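Local coordinates for protein TSC1 N-terminal domain (Chaetomium thermophilum, PDB 7A0M) that probably binds lysosomal phosphoinositide lipids, so that the TSC complex can reach lysosomes and regulate mTORC1 signalling, at residues Y341-L349 with I358-S369. Residues are numbered along the deposited sequence; the frame is centred on the assembly and turned at random.
Sequences YIRKPHNYL and IDVHAAEIRERS. With SO4 (sulfate ion), chain E.
His346 meets Ile358 with a ring face and Asp359 with a ring edge, and shows how one imidazole can serve apolar packing and polar pairing together. From CB, chi1 of -52° sets CG opposite the carbonyl carbon and turns the ring to Ile358, whose CG1 rests over the ring face in a CH-pi contact, 3.8 Å from the centroid of the His346 ring. Next along the ring, CD2 touches Ile358 CG2 at 3.6 Å. On the other side of the ring, CE1 has Ala362 CB 4.2 Å away, approaching obliquely. At the tip, NE2 donates to Asp359 OD1 at 2.9 Å in a nearly straight bond (162°), with the acceptor in the ring plane but the donor on the anti side of the carboxylate and 35° out of its plane. With an alanine in its place, Asp359 OD1 would probably lose this donor and Ile358 the ring its CG1 and CG2 lie against.

The setting is two consecutive helices, 335-343 and 357-373, in the all-helical TSC1 N-terminal domain, both resting on helix 267-278 through Tyr341, Ile365 and Ser369. Just past the end of the first helix, Pro345 CG presses on Ala362 CB at 3.8 Å. One turn further along the second helix, Arg366 lays its CG against Ile342 CG2, and a bend at chi3 brings NH1 to Arg343 O at 2.8 Å, a weak, strongly bent bond. The same NH1 also reaches Tyr383 O of the second subunit. Arg343 itself pairs with Asp340, while its NH1 makes a weak bond to a sulfate, likely picked up from the crystallisation solution, which Lys344 NZ grips at 2.9 Å through O2.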
ATOM      1  N   TYR B 341       6.160  11.276 -11.421  1.00 49.36           N
ATOM      2  CA  TYR B 341       6.771  10.880 -12.685  1.00 43.18           C
ATOM      3  C   TYR B 341       5.887   9.879 -13.417  1.00 35.39           C
ATOM      4  O   TYR B 341       5.679   9.990 -14.631  1.00 48.33           O
ATOM      5  CB  TYR B 341       8.162  10.294 -12.436  1.00 39.29           C
ATOM      6  CG  TYR B 341       8.833   9.737 -13.674  1.00 37.31           C
ATOM      7  CD1 TYR B 341       9.528  10.569 -14.543  1.00 44.25           C
ATOM      8  CD2 TYR B 341       8.777   8.381 -13.971  1.00 31.67           C
ATOM      9  CE1 TYR B 341      10.145  10.069 -15.674  1.00 38.87           C
ATOM     10  CE2 TYR B 341       9.391   7.872 -15.102  1.00 32.67           C
ATOM     11  CZ  TYR B 341      10.074   8.719 -15.948  1.00 38.65           C
ATOM     12  OH  TYR B 341      10.687   8.217 -17.074  1.00 43.37           O
ATOM     13  N   ILE B 342       5.365   8.888 -12.692  1.00 35.87           N
ATOM     14  CA  ILE B 342       4.456   7.919 -13.293  1.00 42.10           C
ATOM     15  C   ILE B 342       3.158   8.593 -13.720  1.00 50.39           C
ATOM     16  O   ILE B 342       2.564   8.223 -14.742  1.00 53.07           O
ATOM     17  CB  ILE B 342       4.198   6.760 -12.312  1.00 45.18           C
ATOM     18  CG1 ILE B 342       5.501   6.017 -12.009  1.00 41.56           C
ATOM     19  CG2 ILE B 342       3.155   5.795 -12.865  1.00 38.40           C
ATOM     20  CD1 ILE B 342       5.353   4.932 -10.966  1.00 41.03           C
ATOM     21  N   ARG B 343       2.705   9.599 -12.968  1.00 43.25           N
ATOM     22  CA  ARG B 343       1.459  10.276 -13.316  1.00 46.28           C
ATOM     23  C   ARG B 343       1.613  11.104 -14.582  1.00 52.11           C
ATOM     24  O   ARG B 343       0.773  11.036 -15.487  1.00 45.86           O
ATOM     25  CB  ARG B 343       1.000  11.179 -12.172  1.00 47.27           C
ATOM     26  CG  ARG B 343      -0.281  11.935 -12.498  1.00 45.03           C
ATOM     27  CD  ARG B 343      -0.609  12.995 -11.463  1.00 45.77           C
ATOM     28  NE  ARG B 343       0.401  14.050 -11.432  1.00 38.50           N
ATOM     29  CZ  ARG B 343       0.383  15.125 -12.217  1.00 45.21           C
ATOM     30  NH1 ARG B 343      -0.592  15.285 -13.101  1.00 55.78           N
ATOM     31  NH2 ARG B 343       1.341  16.037 -12.122  1.00 47.59           N
ATOM     32  N   LYS B 344       2.678  11.893 -14.665  1.00 43.42           N
ATOM     33  CA  LYS B 344       2.872  12.831 -15.769  1.00 42.09           C
ATOM     34  C   LYS B 344       4.329  12.786 -16.196  1.00 49.21           C
ATOM     35  O   LYS B 344       5.131  13.652 -15.828  1.00 44.67           O
ATOM     36  CB  LYS B 344       2.448  14.246 -15.366  1.00 34.57           C
ATOM     37  CG  LYS B 344       2.295  15.217 -16.526  1.00 48.86           C
ATOM     38  CD  LYS B 344       2.139  16.646 -16.027  1.00 59.12           C
ATOM     39  CE  LYS B 344       1.915  17.612 -17.178  1.00 61.53           C
ATOM     40  NZ  LYS B 344       2.067  19.031 -16.753  1.00 64.13           N
ATOM     41  N   PRO B 345       4.712  11.777 -16.984  1.00 46.66           N
ATOM     42  CA  PRO B 345       6.073  11.759 -17.536  1.00 48.73           C
ATOM     43  C   PRO B 345       6.264  12.776 -18.640  1.00 55.99           C
ATOM     44  O   PRO B 345       7.390  12.925 -19.138  1.00 46.97           O
ATOM     45  CB  PRO B 345       6.218  10.328 -18.062  1.00 45.66           C
ATOM     46  CG  PRO B 345       4.826   9.949 -18.445  1.00 47.22           C
ATOM     47  CD  PRO B 345       3.915  10.624 -17.444  1.00 48.74           C
ATOM     48  N   HIS B 346       5.194  13.468 -19.039  1.00 48.97           N
ATOM     49  CA  HIS B 346       5.327  14.630 -19.906  1.00 53.29           C
ATOM     50  C   HIS B 346       6.333  15.618 -19.332  1.00 51.17           C
ATOM     51  O   HIS B 346       7.180  16.145 -20.058  1.00 61.26           O
ATOM     52  CB  HIS B 346       3.965  15.304 -20.093  1.00 51.97           C
ATOM     53  CG  HIS B 346       2.873  14.372 -20.527  1.00 56.71           C
ATOM     54  ND1 HIS B 346       2.439  13.317 -19.753  1.00 51.36           N
ATOM     55  CD2 HIS B 346       2.117  14.348 -21.651  1.00 56.90           C
ATOM     56  CE1 HIS B 346       1.471  12.678 -20.385  1.00 53.52           C
ATOM     57  NE2 HIS B 346       1.256  13.283 -21.538  1.00 55.09           N
ATOM     58  N   ASN B 347       6.279  15.848 -18.017  1.00 53.90           N
ATOM     59  CA  ASN B 347       7.150  16.817 -17.359  1.00 56.56           C
ATOM     60  C   ASN B 347       8.630  16.459 -17.438  1.00 49.73           C
ATOM     61  O   ASN B 347       9.465  17.286 -17.057  1.00 42.61           O
ATOM     62  CB  ASN B 347       6.746  16.963 -15.889  1.00 53.16           C
ATOM     63  CG  ASN B 347       5.490  17.791 -15.710  1.00 59.87           C
ATOM     64  OD1 ASN B 347       4.933  18.309 -16.676  1.00 66.73           O
ATOM     65  ND2 ASN B 347       5.035  17.917 -14.468  1.00 56.03           N
ATOM     66  N   TYR B 348       8.980  15.264 -17.919  1.00 52.54           N
ATOM     67  CA  TYR B 348      10.366  14.817 -17.926  1.00 55.65           C
ATOM     68  C   TYR B 348      10.908  14.455 -19.300  1.00 51.80           C
ATOM     69  O   TYR B 348      12.131  14.434 -19.469  1.00 62.90           O
ATOM     70  CB  TYR B 348      10.541  13.594 -17.010  1.00 49.21           C
ATOM     71  CG  TYR B 348      10.294  13.862 -15.541  1.00 50.63           C
ATOM     72  CD1 TYR B 348       9.006  13.851 -15.019  1.00 50.12           C
ATOM     73  CD2 TYR B 348      11.351  14.109 -14.674  1.00 53.41           C
ATOM     74  CE1 TYR B 348       8.778  14.086 -13.677  1.00 48.77           C
ATOM     75  CE2 TYR B 348      11.131  14.346 -13.330  1.00 59.84           C
ATOM     76  CZ  TYR B 348       9.844  14.333 -12.837  1.00 55.06           C
ATOM     77  OH  TYR B 348       9.618  14.569 -11.501  1.00 64.74           O
ATOM     78  N   LEU B 349      10.050  14.170 -20.278  1.00 50.20           N
ATOM     79  CA  LEU B 349      10.489  13.637 -21.555  1.00 55.45           C
ATOM     80  C   LEU B 349      10.153  14.601 -22.684  1.00 56.02           C
ATOM     81  O   LEU B 349       9.016  15.089 -22.756  1.00 45.88           O
ATOM     82  CB  LEU B 349       9.831  12.275 -21.823  1.00 48.33           C
ATOM     83  CG  LEU B 349      10.143  11.168 -20.816  1.00 50.55           C
ATOM     84  CD1 LEU B 349       9.298   9.937 -21.098  1.00 45.06           C
ATOM     85  CD2 LEU B 349      11.624  10.825 -20.846  1.00 41.28           C
ATOM     86  N   ILE B 358       3.102  10.225 -26.283  1.00 61.04           N
ATOM     87  CA  ILE B 358       3.461  10.430 -24.884  1.00 61.12           C
ATOM     88  C   ILE B 358       2.338   9.964 -23.961  1.00 54.96           C
ATOM     89  O   ILE B 358       2.594   9.569 -22.817  1.00 52.94           O
ATOM     90  CB  ILE B 358       3.827  11.905 -24.641  1.00 56.94           C
ATOM     91  CG1 ILE B 358       4.450  12.084 -23.253  1.00 54.54           C
ATOM     92  CG2 ILE B 358       2.609  12.805 -24.811  1.00 58.64           C
ATOM     93  CD1 ILE B 358       5.705  11.265 -23.039  1.00 50.19           C
ATOM     94  N   ASP B 359       1.090   9.984 -24.435  1.00 62.63           N
ATOM     95  CA  ASP B 359      -0.024   9.509 -23.622  1.00 63.01           C
ATOM     96  C   ASP B 359      -0.100   7.987 -23.616  1.00 58.88           C
ATOM     97  O   ASP B 359      -0.409   7.383 -22.584  1.00 53.59           O
ATOM     98  CB  ASP B 359      -1.336  10.113 -24.122  1.00 65.76           C
ATOM     99  CG  ASP B 359      -1.314  11.627 -24.122  1.00 73.34           C
ATOM    100  OD1 ASP B 359      -0.979  12.214 -23.071  1.00 74.15           O
ATOM    101  OD2 ASP B 359      -1.627  12.231 -25.170  1.00 81.91           O
ATOM    102  N   VAL B 360       0.172   7.354 -24.761  1.00 64.75           N
ATOM    103  CA  VAL B 360       0.219   5.897 -24.805  1.00 61.40           C
ATOM    104  C   VAL B 360       1.346   5.386 -23.917  1.00 61.04           C
ATOM    105  O   VAL B 360       1.183   4.409 -23.176  1.00 64.71           O
ATOM    106  CB  VAL B 360       0.371   5.409 -26.258  1.00 67.33           C
ATOM    107  CG1 VAL B 360       0.684   3.921 -26.296  1.00 73.23           C
ATOM    108  CG2 VAL B 360      -0.889   5.713 -27.053  1.00 57.90           C
ATOM    109  N   HIS B 361       2.506   6.046 -23.978  1.00 58.27           N
ATOM    110  CA  HIS B 361       3.623   5.673 -23.118  1.00 54.70           C
ATOM    111  C   HIS B 361       3.282   5.860 -21.645  1.00 51.54           C
ATOM    112  O   HIS B 361       3.647   5.029 -20.807  1.00 58.99           O
ATOM    113  CB  HIS B 361       4.852   6.502 -23.487  1.00 54.78           C
ATOM    114  CG  HIS B 361       6.055   6.212 -22.646  1.00 55.84           C
ATOM    115  ND1 HIS B 361       6.403   6.983 -21.559  1.00 58.25           N
ATOM    116  CD2 HIS B 361       6.994   5.240 -22.734  1.00 58.74           C
ATOM    117  CE1 HIS B 361       7.503   6.499 -21.011  1.00 59.87           C
ATOM    118  NE2 HIS B 361       7.882   5.440 -21.706  1.00 61.02           N
ATOM    119  N   ALA B 362       2.574   6.942 -21.311  1.00 44.14           N
ATOM    120  CA  ALA B 362       2.197   7.181 -19.921  1.00 39.52           C
ATOM    121  C   ALA B 362       1.268   6.091 -19.400  1.00 42.54           C
ATOM    122  O   ALA B 362       1.460   5.571 -18.295  1.00 45.88           O
ATOM    123  CB  ALA B 362       1.543   8.556 -19.786  1.00 40.88           C
ATOM    124  N   ALA B 363       0.247   5.736 -20.183  1.00 42.27           N
ATOM    125  CA  ALA B 363      -0.663   4.668 -19.779  1.00 39.98           C
ATOM    126  C   ALA B 363       0.066   3.337 -19.639  1.00 37.88           C
ATOM    127  O   ALA B 363      -0.231   2.549 -18.733  1.00 52.02           O
ATOM    128  CB  ALA B 363      -1.811   4.548 -20.780  1.00 40.04           C
ATOM    129  N   GLU B 364       1.024   3.067 -20.527  1.00 44.07           N
ATOM    130  CA  GLU B 364       1.758   1.808 -20.459  1.00 48.92           C
ATOM    131  C   GLU B 364       2.668   1.755 -19.236  1.00 50.83           C
ATOM    132  O   GLU B 364       2.803   0.700 -18.604  1.00 53.29           O
ATOM    133  CB  GLU B 364       2.562   1.608 -21.742  1.00 51.91           C
ATOM    134  CG  GLU B 364       1.721   1.267 -22.961  1.00 60.58           C
ATOM    135  CD  GLU B 364       2.526   1.276 -24.245  1.00 73.88           C
ATOM    136  OE1 GLU B 364       3.739   1.567 -24.184  1.00 81.82           O
ATOM    137  OE2 GLU B 364       1.948   0.993 -25.315  1.00 82.12           O
ATOM    138  N   ILE B 365       3.308   2.876 -18.892  1.00 57.24           N
ATOM    139  CA  ILE B 365       4.122   2.924 -17.679  1.00 50.81           C
ATOM    140  C   ILE B 365       3.256   2.692 -16.448  1.00 45.65           C
ATOM    141  O   ILE B 365       3.637   1.957 -15.528  1.00 43.47           O
ATOM    142  CB  ILE B 365       4.884   4.260 -17.593  1.00 45.90           C
ATOM    143  CG1 ILE B 365       5.903   4.375 -18.727  1.00 50.67           C
ATOM    144  CG2 ILE B 365       5.572   4.399 -16.241  1.00 39.22           C
ATOM    145  CD1 ILE B 365       7.201   3.644 -18.465  1.00 63.56           C
ATOM    146  N   ARG B 366       2.074   3.313 -16.413  1.00 47.37           N
ATOM    147  CA  ARG B 366       1.158   3.120 -15.292  1.00 55.45           C
ATOM    148  C   ARG B 366       0.704   1.671 -15.192  1.00 51.34           C
ATOM    149  O   ARG B 366       0.722   1.075 -14.108  1.00 45.69           O
ATOM    150  CB  ARG B 366      -0.049   4.043 -15.439  1.00 62.35           C
ATOM    151  CG  ARG B 366       0.225   5.492 -15.120  1.00 64.97           C
ATOM    152  CD  ARG B 366      -1.076   6.257 -15.032  1.00 59.36           C
ATOM    153  NE  ARG B 366      -1.582   6.665 -16.337  1.00 64.91           N
ATOM    154  CZ  ARG B 366      -1.405   7.876 -16.855  1.00 66.36           C
ATOM    155  NH1 ARG B 366      -0.733   8.797 -16.177  1.00 71.29           N
ATOM    156  NH2 ARG B 366      -1.900   8.167 -18.050  1.00 65.18           N
ATOM    157  N   GLU B 367       0.281   1.091 -16.318  1.00 52.78           N
ATOM    158  CA  GLU B 367      -0.264  -0.262 -16.296  1.00 54.02           C
ATOM    159  C   GLU B 367       0.781  -1.273 -15.840  1.00 55.87           C
ATOM    160  O   GLU B 367       0.456  -2.243 -15.146  1.00 50.61           O
ATOM    161  CB  GLU B 367      -0.806  -0.627 -17.677  1.00 53.79           C
ATOM    162  CG  GLU B 367      -1.760  -1.812 -17.685  1.00 81.65           C
ATOM    163  CD  GLU B 367      -3.010  -1.564 -16.858  1.00 90.24           C
ATOM    164  OE1 GLU B 367      -2.960  -1.745 -15.622  1.00 91.20           O
ATOM    165  OE2 GLU B 367      -4.044  -1.180 -17.443  1.00 92.50           O
ATOM    166  N   ARG B 368       2.044  -1.057 -16.212  1.00 42.15           N
ATOM    167  CA  ARG B 368       3.115  -1.941 -15.769  1.00 44.02           C
ATOM    168  C   ARG B 368       3.572  -1.642 -14.349  1.00 44.67           C
ATOM    169  O   ARG B 368       4.195  -2.504 -13.719  1.00 40.59           O
ATOM    170  CB  ARG B 368       4.305  -1.845 -16.725  1.00 54.27           C
ATOM    171  CG  ARG B 368       4.031  -2.405 -18.110  1.00 61.36           C
ATOM    172  CD  ARG B 368       5.322  -2.617 -18.878  1.00 63.94           C
ATOM    173  NE  ARG B 368       5.104  -3.354 -20.119  1.00 66.96           N
ATOM    174  CZ  ARG B 368       6.019  -4.125 -20.698  1.00 63.93           C
ATOM    175  NH1 ARG B 368       7.217  -4.264 -20.145  1.00 59.57           N
ATOM    176  NH2 ARG B 368       5.738  -4.759 -21.828  1.00 62.66           N
ATOM    177  N   SER B 369       3.282  -0.448 -13.832  1.00 40.57           N
ATOM    178  CA  SER B 369       3.589  -0.118 -12.447  1.00 38.00           C
ATOM    179  C   SER B 369       2.532  -0.618 -11.472  1.00 51.16           C
ATOM    180  O   SER B 369       2.727  -0.496 -10.258  1.00 51.08           O
ATOM    181  CB  SER B 369       3.755   1.395 -12.289  1.00 40.71           C
ATOM    182  OG  SER B 369       4.830   1.880 -13.072  1.00 40.12           O
TER
HETATM  183  S   SO4 E 501      -0.691  19.494 -14.372  1.00 77.02           S
HETATM  184  O1  SO4 E 501      -0.780  20.164 -15.666  1.00 82.82           O
HETATM  185  O2  SO4 E 501       0.675  19.025 -14.160  1.00 79.68           O
HETATM  186  O3  SO4 E 501      -1.056  20.430 -13.313  1.00 70.34           O
HETATM  187  O4  SO4 E 501      -1.605  18.355 -14.350  1.00 86.52           O